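Local atomic coordinates of fatty acid CoA ligase (Marinactinospora thermotolerans, PDB entry 6SQ8), a protein that belongs to the ANL superfamily of AMP-binding enzymes and binds adenosine monophosphate, with a C-terminal domain following its larger AMP-binding domain. Residues A458-R461 against D462-D466; R410-E413 against H414-E418; A275-P279 against S280-A284. All coordinates share one frame; numbering follows the deposited sequence.

How the interactions relate
Along the chain the order is interaction 3, then interaction 2, then interaction 1, all on the same side of the chain's centre. Interactions 1 and 2 belong to the C-terminal domain, where helix 453-463 packs on helix 409-418 and Val460 meets Leu416; the centres of the two interactions are about 10 Å apart. Interaction 3, at the start of helix 279-289 in the AMP-binding domain, has its centre also about 10 Å from that of interaction 2, with a probable hydrogen bond between Ser280 OG and Thr417 O. Interactions 1 and 3, centres about 20 Å apart, do not touch. Helix 409-418 thus lies between, and adenosine monophosphate contacts both 275-279 and 410-413 where the two domains meet.

Interaction 1: residues A458-R461 against D462-D466; sequences ALVR and DHLGD
Val460 O accepts the backbone N-H of Leu464 at 2.8 Å, nearly straight about the carbonyl, and a weak bond from Gly465 N as the last turn of the helix runs out. Gly465, with positive phi, is the first residue to leave the helical conformation. The residue before Leu464, His463, doubles its hold on Leu459 O: its backbone N and its ring ND1, each 3.2 Å from that oxygen, come from opposite faces of the carbonyl plane. The oxygen lies at the ring edge, only 5° out of the imidazole plane, which ties down the rotation of the ring and requires a proton on ND1. Alongside runs Leu459, whose CD1 touches His463 CE1 at 3.8 Å. This helix is the crossover of a beta-alpha-beta unit in the C-terminal domain, between strands 438-445 and 472-475, and Val460 and Leu464 turn to helix 409-418. On the exposed side Arg461 reaches past the helix end. Its chain is extended as far as CD and then bends at chi3 (-48°), bringing NH1 to Asp466 OD1 at 2.8 Å in a salt bridge. The carboxylate enters at the guanidinium edge and is met on its anti side, the two planes 52° apart.

Interaction 2: residues R410-E413 against H414-E418; sequences RRVE and HVLTE. With AMP (adenosine monophosphate), chain G.
The imidazole of His414 lies with one face over the carbonyl oxygen of Arg410, which sits 3.1 Å from the ring plane and toward the rim; the nearest ring atom is CG, at 3.2 Å from Arg410 O. That oxygen also accepts the backbone N-H of His414 at 2.9 Å, whereas ND1, with the oxygen above its ring rather than in its plane, makes no hydrogen bond to it. His414 CG is anti to its own carbonyl carbon (chi1 -69°), which folds the ring back over the preceding turn, and Pro279 of the AMP-binding domain packs against the same side chain. The other flat group, the guanidinium of Arg410, is used at its edge: NH2 donates to O2' of adenosine monophosphate at 2.7 Å, with the ribose oxygen in the guanidinium plane. NH1 lies near adenine N3. Over one face of this guanidinium packs Pro276, its CG 3.7 Å from Arg410 CZ. The arginine chain bends at chi3 to reach the ribose, and Asp380, itself hydrogen-bonded to the nucleotide, forms a weak, long ion pair with NH2. Helix 409-418 of the C-terminal domain offers the nucleotide an arginine near its first turn, while its other sides are packed between strand 422-432, helix 453-463 and helix 279-289. On the apolar side Val412 and Leu416 run side by side, CG1 of the first 4.2 Å from CD1 of the second, and both rest on Val427. Toward the far end, Glu413 O takes the backbone N-H of Thr417 at 2.9 Å. The Thr417 hydroxyl, OG1, lies 2.8 Å from the same Glu413 O and has His414 O as an alternative acceptor. The carboxylate of Glu413 reaches away from the helix, where OE2 forms a salt bridge with Lys489 and accepts from Val427 N.

Interaction 3: residues A275-P279 against S280-A284; sequences APAVP and SRVAA. With AMP (adenosine monophosphate), chain G.
Val278, at the N-cap position of helix 279-289, lays its side chain across that of Arg281: CB is 4.0 Å from Arg281 CB, and CG1 lies 3.9 Å from the same carbon. CG1 also comes within 3.7 Å of Ser280 OG, a hydroxyl hydrogen-bonded to Thr417 O of helix 409-418. CG1 is placed there by chi1 of 173°, which sets it beside the valine's own carbonyl carbon. The carbonyl itself opens the helix. Val278 O accepts from Val282 N at 3.0 Å, nearly in line with the carbonyl, and from Arg281 N, which approaches from above the carbonyl plane. Behind it, Ala277 CB meets Val282 CG2 at 3.7 Å in a small apolar contact that Tyr251 and Tyr272 extend. Beyond its CB, Arg281 turns to a salt bridge with Glu255 on helix 247-255. At the other end of 275-279 lies the nucleotide pocket, where Pro276 CA approaches C2 of adenosine monophosphate at 3.6 Å. The N-cap side chain is pure hydrocarbon and Pro279 has no amide hydrogen, so the N-H groups of Arg281 and Val282 are met by Val278 O, not by a capping side chain, while the side chains of Ala277 and Val278 add apolar contacts.

Interaction 1: residues A458-R461 against D462-D466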
loop_
_atom_site.group_PDB
_atom_site.type_symbol
_atom_site.label_atom_id
_atom_site.label_comp_id
_atom_site.label_asym_id
_atom_site.label_seq_id
_atom_site.Cartn_x
_atom_site.Cartn_y
_atom_site.Cartn_z
ATOM N N ALA A 458 -0.774 21.779 26.325
ATOM C CA ALA A 458 -1.910 21.915 27.241
ATOM C C ALA A 458 -3.094 21.088 26.745
ATOM O O ALA A 458 -3.856 20.513 27.543
ATOM C CB ALA A 458 -2.281 23.367 27.371
ATOM N N LEU A 459 -3.229 21.029 25.419
ATOM C CA LEU A 459 -4.272 20.277 24.761
ATOM C C LEU A 459 -4.057 18.778 25.006
ATOM O O LEU A 459 -4.996 18.038 25.342
ATOM C CB LEU A 459 -4.218 20.643 23.277
ATOM C CG LEU A 459 -5.441 20.286 22.439
ATOM C CD1 LEU A 459 -6.745 20.796 23.050
ATOM C CD2 LEU A 459 -5.274 20.873 21.033
ATOM N N VAL A 460 -2.804 18.328 24.870
ATOM C CA VAL A 460 -2.471 16.934 25.121
ATOM C C VAL A 460 -2.748 16.637 26.593
ATOM O O VAL A 460 -3.318 15.614 26.915
ATOM C CB VAL A 460 -1.018 16.590 24.730
ATOM C CG1 VAL A 460 -0.573 15.245 25.287
ATOM C CG2 VAL A 460 -0.823 16.631 23.219
ATOM N N ARG A 461 -2.363 17.562 27.476
ATOM C CA ARG A 461 -2.476 17.334 28.897
ATOM C C ARG A 461 -3.946 17.178 29.291
ATOM O O ARG A 461 -4.236 16.399 30.175
ATOM C CB ARG A 461 -1.820 18.437 29.725
ATOM C CG ARG A 461 -1.584 18.017 31.181
ATOM C CD ARG A 461 -0.967 19.115 32.038
ATOM N NE ARG A 461 0.180 19.764 31.408
ATOM C CZ ARG A 461 1.422 19.296 31.431
ATOM N NH1 ARG A 461 1.715 18.230 32.167
ATOM N NH2 ARG A 461 2.350 19.921 30.728
ATOM N N ASP A 462 -4.852 17.934 28.660
ATOM C CA ASP A 462 -6.282 17.912 29.035
ATOM C C ASP A 462 -6.925 16.585 28.595
ATOM O O ASP A 462 -7.732 16.024 29.334
ATOM C CB ASP A 462 -7.071 19.104 28.475
ATOM C CG ASP A 462 -8.503 19.205 29.017
ATOM O OD1 ASP A 462 -8.716 18.803 30.186
ATOM O OD2 ASP A 462 -9.423 19.679 28.276
ATOM N N HIS A 463 -6.551 16.099 27.405
ATOM C CA HIS A 463 -7.212 14.984 26.753
ATOM C C HIS A 463 -6.599 13.654 27.200
ATOM O O HIS A 463 -7.330 12.708 27.430
ATOM C CB HIS A 463 -7.174 15.144 25.220
ATOM C CG HIS A 463 -8.222 16.066 24.690
ATOM N ND1 HIS A 463 -8.017 17.423 24.576
ATOM C CD2 HIS A 463 -9.473 15.842 24.246
ATOM C CE1 HIS A 463 -9.093 17.997 24.084
ATOM N NE2 HIS A 463 -9.998 17.052 23.867
ATOM N N LEU A 464 -5.267 13.583 27.280
ATOM C CA LEU A 464 -4.563 12.324 27.551
ATOM C C LEU A 464 -3.985 12.231 28.970
ATOM O O LEU A 464 -4.025 11.168 29.574
ATOM C CB LEU A 464 -3.489 12.118 26.482
ATOM C CG LEU A 464 -4.043 12.022 25.062
ATOM C CD1 LEU A 464 -2.933 11.838 24.029
ATOM C CD2 LEU A 464 -5.046 10.890 24.970
ATOM N N GLY A 465 -3.444 13.317 29.513
ATOM C CA GLY A 465 -2.868 13.277 30.865
ATOM C C GLY A 465 -1.407 13.647 30.830
ATOM O O GLY A 465 -0.917 13.911 29.762
ATOM N N ASP A 466 -0.755 13.699 32.001
ATOM C CA ASP A 466 0.586 14.266 32.137
ATOM C C ASP A 466 1.628 13.472 31.336
ATOM O O ASP A 466 2.508 14.067 30.756
ATOM C CB ASP A 466 1.030 14.345 33.599
ATOM C CG ASP A 466 0.370 15.433 34.449
ATOM O OD1 ASP A 466 0.307 16.606 33.980
ATOM O OD2 ASP A 466 -0.050 15.086 35.603
#

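Interaction 2: residues R410-E413 against H414-E418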
loop_
_atom_site.group_PDB
_atom_site.type_symbol
_atom_site.label_atom_id
_atom_site.label_comp_id
_atom_site.label_asym_id
_atom_site.label_seq_id
_atom_site.Cartn_x
_atom_site.Cartn_y
_atom_site.Cartn_z
ATOM N N ARG A 410 0.305 7.568 18.311
ATOM C CA ARG A 410 -0.757 8.009 17.397
ATOM C C ARG A 410 -1.860 8.736 18.180
ATOM O O ARG A 410 -2.434 9.682 17.673
ATOM C CB ARG A 410 -1.305 6.858 16.544
ATOM C CG ARG A 410 -0.362 6.458 15.421
ATOM C CD ARG A 410 -0.990 5.639 14.309
ATOM N NE ARG A 410 -0.040 4.649 13.789
ATOM C CZ ARG A 410 -0.377 3.607 13.045
ATOM N NH1 ARG A 410 -1.626 3.482 12.634
ATOM N NH2 ARG A 410 0.515 2.700 12.706
ATOM N N ARG A 411 -2.125 8.320 19.419
ATOM C CA ARG A 411 -3.108 8.992 20.257
ATOM C C ARG A 411 -2.656 10.439 20.495
ATOM O O ARG A 411 -3.482 11.345 20.477
ATOM C CB ARG A 411 -3.350 8.272 21.596
ATOM C CG ARG A 411 -4.076 6.936 21.488
ATOM C CD ARG A 411 -5.230 6.601 22.439
ATOM N NE ARG A 411 -5.162 7.119 23.806
ATOM C CZ ARG A 411 -4.753 6.442 24.886
ATOM N NH1 ARG A 411 -4.402 5.166 24.801
ATOM N NH2 ARG A 411 -4.738 7.037 26.068
ATOM N N VAL A 412 -1.343 10.668 20.689
ATOM C CA VAL A 412 -0.813 11.999 20.954
ATOM C C VAL A 412 -0.902 12.865 19.686
ATOM O O VAL A 412 -1.219 14.063 19.765
ATOM C CB VAL A 412 0.628 11.936 21.502
ATOM C CG1 VAL A 412 1.202 13.326 21.801
ATOM C CG2 VAL A 412 0.685 11.087 22.754
ATOM N N GLU A 413 -0.623 12.264 18.523
ATOM C CA GLU A 413 -0.689 12.944 17.223
ATOM C C GLU A 413 -2.130 13.375 16.907
ATOM O O GLU A 413 -2.344 14.478 16.407
ATOM C CB GLU A 413 -0.161 12.030 16.115
ATOM C CG GLU A 413 1.337 11.767 16.200
ATOM C CD GLU A 413 1.847 10.549 15.436
ATOM O OE1 GLU A 413 1.043 9.909 14.699
ATOM O OE2 GLU A 413 3.047 10.238 15.600
ATOM N N HIS A 414 -3.100 12.492 17.184
ATOM C CA HIS A 414 -4.525 12.766 16.932
ATOM C C HIS A 414 -4.931 14.063 17.653
ATOM O O HIS A 414 -5.567 14.941 17.058
ATOM C CB HIS A 414 -5.414 11.567 17.323
ATOM C CG HIS A 414 -5.264 10.360 16.452
ATOM N ND1 HIS A 414 -5.726 9.088 16.840
ATOM C CD2 HIS A 414 -4.690 10.201 15.227
ATOM C CE1 HIS A 414 -5.467 8.212 15.881
ATOM N NE2 HIS A 414 -4.823 8.873 14.870
ATOM N N VAL A 415 -4.530 14.182 18.926
ATOM C CA VAL A 415 -4.857 15.349 19.757
ATOM C C VAL A 415 -4.181 16.612 19.206
ATOM O O VAL A 415 -4.812 17.642 19.070
ATOM C CB VAL A 415 -4.486 15.110 21.233
ATOM C CG1 VAL A 415 -4.636 16.376 22.036
ATOM C CG2 VAL A 415 -5.315 14.020 21.883
ATOM N N LEU A 416 -2.889 16.531 18.919
ATOM C CA LEU A 416 -2.145 17.666 18.359
ATOM C C LEU A 416 -2.810 18.144 17.059
ATOM O O LEU A 416 -3.002 19.335 16.881
ATOM C CB LEU A 416 -0.677 17.281 18.119
ATOM C CG LEU A 416 0.160 17.056 19.378
ATOM C CD1 LEU A 416 1.503 16.416 19.047
ATOM C CD2 LEU A 416 0.384 18.346 20.113
ATOM N N THR A 417 -3.176 17.206 16.177
ATOM C CA THR A 417 -3.661 17.547 14.832
ATOM C C THR A 417 -5.107 18.068 14.870
ATOM O O THR A 417 -5.530 18.740 13.917
ATOM C CB THR A 417 -3.497 16.391 13.837
ATOM O OG1 THR A 417 -4.146 15.220 14.331
ATOM C CG2 THR A 417 -2.041 16.090 13.541
ATOM N N GLU A 418 -5.848 17.780 15.954
ATOM C CA GLU A 418 -7.180 18.343 16.160
ATOM C C GLU A 418 -7.093 19.865 16.265
ATOM O O GLU A 418 -8.040 20.550 15.921
ATOM C CB GLU A 418 -7.848 17.847 17.442
ATOM C CG GLU A 418 -8.639 16.559 17.312
ATOM C CD GLU A 418 -9.548 16.438 16.099
ATOM O OE1 GLU A 418 -10.383 17.369 15.876
ATOM O OE2 GLU A 418 -9.403 15.408 15.373
HETATM P P AMP G . 4.194 -2.238 5.502
HETATM O O1P AMP G . 3.427 -3.144 4.583
HETATM O O2P AMP G . 4.945 -2.959 6.631
HETATM O O3P AMP G . 5.034 -1.260 4.710
HETATM O "O5'" AMP G . 3.011 -1.333 6.191
HETATM C "C5'" AMP G . 2.068 -1.770 7.190
HETATM C "C4'" AMP G . 1.806 -0.707 8.253
HETATM O "O4'" AMP G . 1.340 0.520 7.711
HETATM C "C3'" AMP G . 0.714 -1.121 9.198
HETATM O "O3'" AMP G . 1.367 -1.771 10.251
HETATM C "C2'" AMP G . -0.016 0.148 9.634
HETATM O "O2'" AMP G . 0.394 0.757 10.881
HETATM C "C1'" AMP G . 0.277 1.099 8.487
HETATM N N9 AMP G . -0.966 1.277 7.690
HETATM C C8 AMP G . -1.250 0.777 6.464
HETATM N N7 AMP G . -2.495 1.160 6.072
HETATM C C5 AMP G . -3.018 1.911 7.068
HETATM C C6 AMP G . -4.293 2.625 7.323
HETATM N N6 AMP G . -5.277 2.635 6.418
HETATM N N1 AMP G . -4.418 3.280 8.493
HETATM C C2 AMP G . -3.420 3.284 9.421
HETATM N N3 AMP G . -2.233 2.654 9.272
HETATM C C4 AMP G . -1.994 1.976 8.132
#

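Interaction 3: residues A275-P279 against S280-A284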
loop_
_atom_site.group_PDB
_atom_site.type_symbol
_atom_site.label_atom_id
_atom_site.label_comp_id
_atom_site.label_asym_id
_atom_site.label_seq_id
_atom_site.Cartn_x
_atom_site.Cartn_y
_atom_site.Cartn_z
ATOM N N ALA A 275 -0.965 4.415 5.167
ATOM C CA ALA A 275 -0.310 5.253 6.167
ATOM C C ALA A 275 -1.366 5.735 7.158
ATOM O O ALA A 275 -2.548 5.799 6.812
ATOM C CB ALA A 275 0.385 6.404 5.466
ATOM N N PRO A 276 -0.979 6.120 8.395
ATOM C CA PRO A 276 -1.958 6.570 9.382
ATOM C C PRO A 276 -2.602 7.868 8.878
ATOM O O PRO A 276 -1.928 8.711 8.289
ATOM C CB PRO A 276 -1.156 6.777 10.677
ATOM C CG PRO A 276 0.170 6.082 10.418
ATOM C CD PRO A 276 0.392 6.192 8.922
ATOM N N ALA A 277 -3.918 7.970 9.084
ATOM C CA ALA A 277 -4.700 9.085 8.604
ATOM C C ALA A 277 -4.788 10.126 9.717
ATOM O O ALA A 277 -4.791 9.785 10.892
ATOM C CB ALA A 277 -6.057 8.608 8.167
ATOM N N VAL A 278 -4.836 11.395 9.330
ATOM C CA VAL A 278 -5.055 12.489 10.245
ATOM C C VAL A 278 -6.560 12.704 10.357
ATOM O O VAL A 278 -7.186 13.190 9.417
ATOM C CB VAL A 278 -4.317 13.744 9.755
ATOM C CG1 VAL A 278 -4.637 14.972 10.575
ATOM C CG2 VAL A 278 -2.823 13.521 9.752
ATOM N N PRO A 279 -7.188 12.311 11.484
ATOM C CA PRO A 279 -8.648 12.335 11.613
ATOM C C PRO A 279 -9.335 13.626 11.175
ATOM O O PRO A 279 -10.355 13.569 10.523
ATOM C CB PRO A 279 -8.874 12.102 13.107
ATOM C CG PRO A 279 -7.721 11.207 13.479
ATOM C CD PRO A 279 -6.548 11.743 12.676
ATOM N N SER A 280 -8.753 14.766 11.532
ATOM C CA SER A 280 -9.349 16.076 11.252
ATOM C C SER A 280 -9.316 16.348 9.744
ATOM O O SER A 280 -10.208 17.019 9.211
ATOM C CB SER A 280 -8.668 17.180 12.031
ATOM O OG SER A 280 -7.297 17.294 11.672
ATOM N N ARG A 281 -8.291 15.824 9.064
ATOM C CA ARG A 281 -8.094 16.083 7.648
ATOM C C ARG A 281 -9.031 15.163 6.846
ATOM O O ARG A 281 -9.521 15.528 5.767
ATOM C CB ARG A 281 -6.606 15.962 7.310
ATOM C CG ARG A 281 -6.096 17.158 6.522
ATOM C CD ARG A 281 -4.901 17.861 7.140
ATOM N NE ARG A 281 -3.585 17.580 6.529
ATOM C CZ ARG A 281 -3.056 18.186 5.435
ATOM N NH1 ARG A 281 -3.809 18.933 4.637
ATOM N NH2 ARG A 281 -1.772 18.027 5.149
ATOM N N VAL A 282 -9.287 13.976 7.408
ATOM C CA VAL A 282 -10.210 13.004 6.862
ATOM C C VAL A 282 -11.626 13.564 6.983
ATOM O O VAL A 282 -12.390 13.548 6.017
ATOM C CB VAL A 282 -10.068 11.654 7.583
ATOM C CG1 VAL A 282 -11.246 10.710 7.326
ATOM C CG2 VAL A 282 -8.746 10.991 7.237
ATOM N N ALA A 283 -11.967 14.064 8.176
ATOM C CA ALA A 283 -13.279 14.669 8.412
ATOM C C ALA A 283 -13.536 15.755 7.352
ATOM O O ALA A 283 -14.624 15.839 6.793
ATOM C CB ALA A 283 -13.373 15.216 9.821
ATOM N N ALA A 284 -12.515 16.572 7.091
ATOM C CA ALA A 284 -12.618 17.648 6.132
ATOM C C ALA A 284 -12.852 17.068 4.740
ATOM O O ALA A 284 -13.682 17.564 3.998
ATOM C CB ALA A 284 -11.382 18.501 6.143
HETATM P P AMP G . 4.194 -2.238 5.502
HETATM O O1P AMP G . 3.427 -3.144 4.583
HETATM O O2P AMP G . 4.945 -2.959 6.631
HETATM O O3P AMP G . 5.034 -1.260 4.710
HETATM O "O5'" AMP G . 3.011 -1.333 6.191
HETATM C "C5'" AMP G . 2.068 -1.770 7.190
HETATM C "C4'" AMP G . 1.806 -0.707 8.253
HETATM O "O4'" AMP G . 1.340 0.520 7.711
HETATM C "C3'" AMP G . 0.714 -1.121 9.198
HETATM O "O3'" AMP G . 1.367 -1.771 10.251
HETATM C "C2'" AMP G . -0.016 0.148 9.634
HETATM O "O2'" AMP G . 0.394 0.757 10.881
HETATM C "C1'" AMP G . 0.277 1.099 8.487
HETATM N N9 AMP G . -0.966 1.277 7.690
HETATM C C8 AMP G . -1.250 0.777 6.464
HETATM N N7 AMP G . -2.495 1.160 6.072
HETATM C C5 AMP G . -3.018 1.911 7.068
HETATM C C6 AMP G . -4.293 2.625 7.323
HETATM N N6 AMP G . -5.277 2.635 6.418
HETATM N N1 AMP G . -4.418 3.280 8.493
HETATM C C2 AMP G . -3.420 3.284 9.421
HETATM N N3 AMP G . -2.233 2.654 9.272
HETATM C C4 AMP G . -1.994 1.976 8.132
#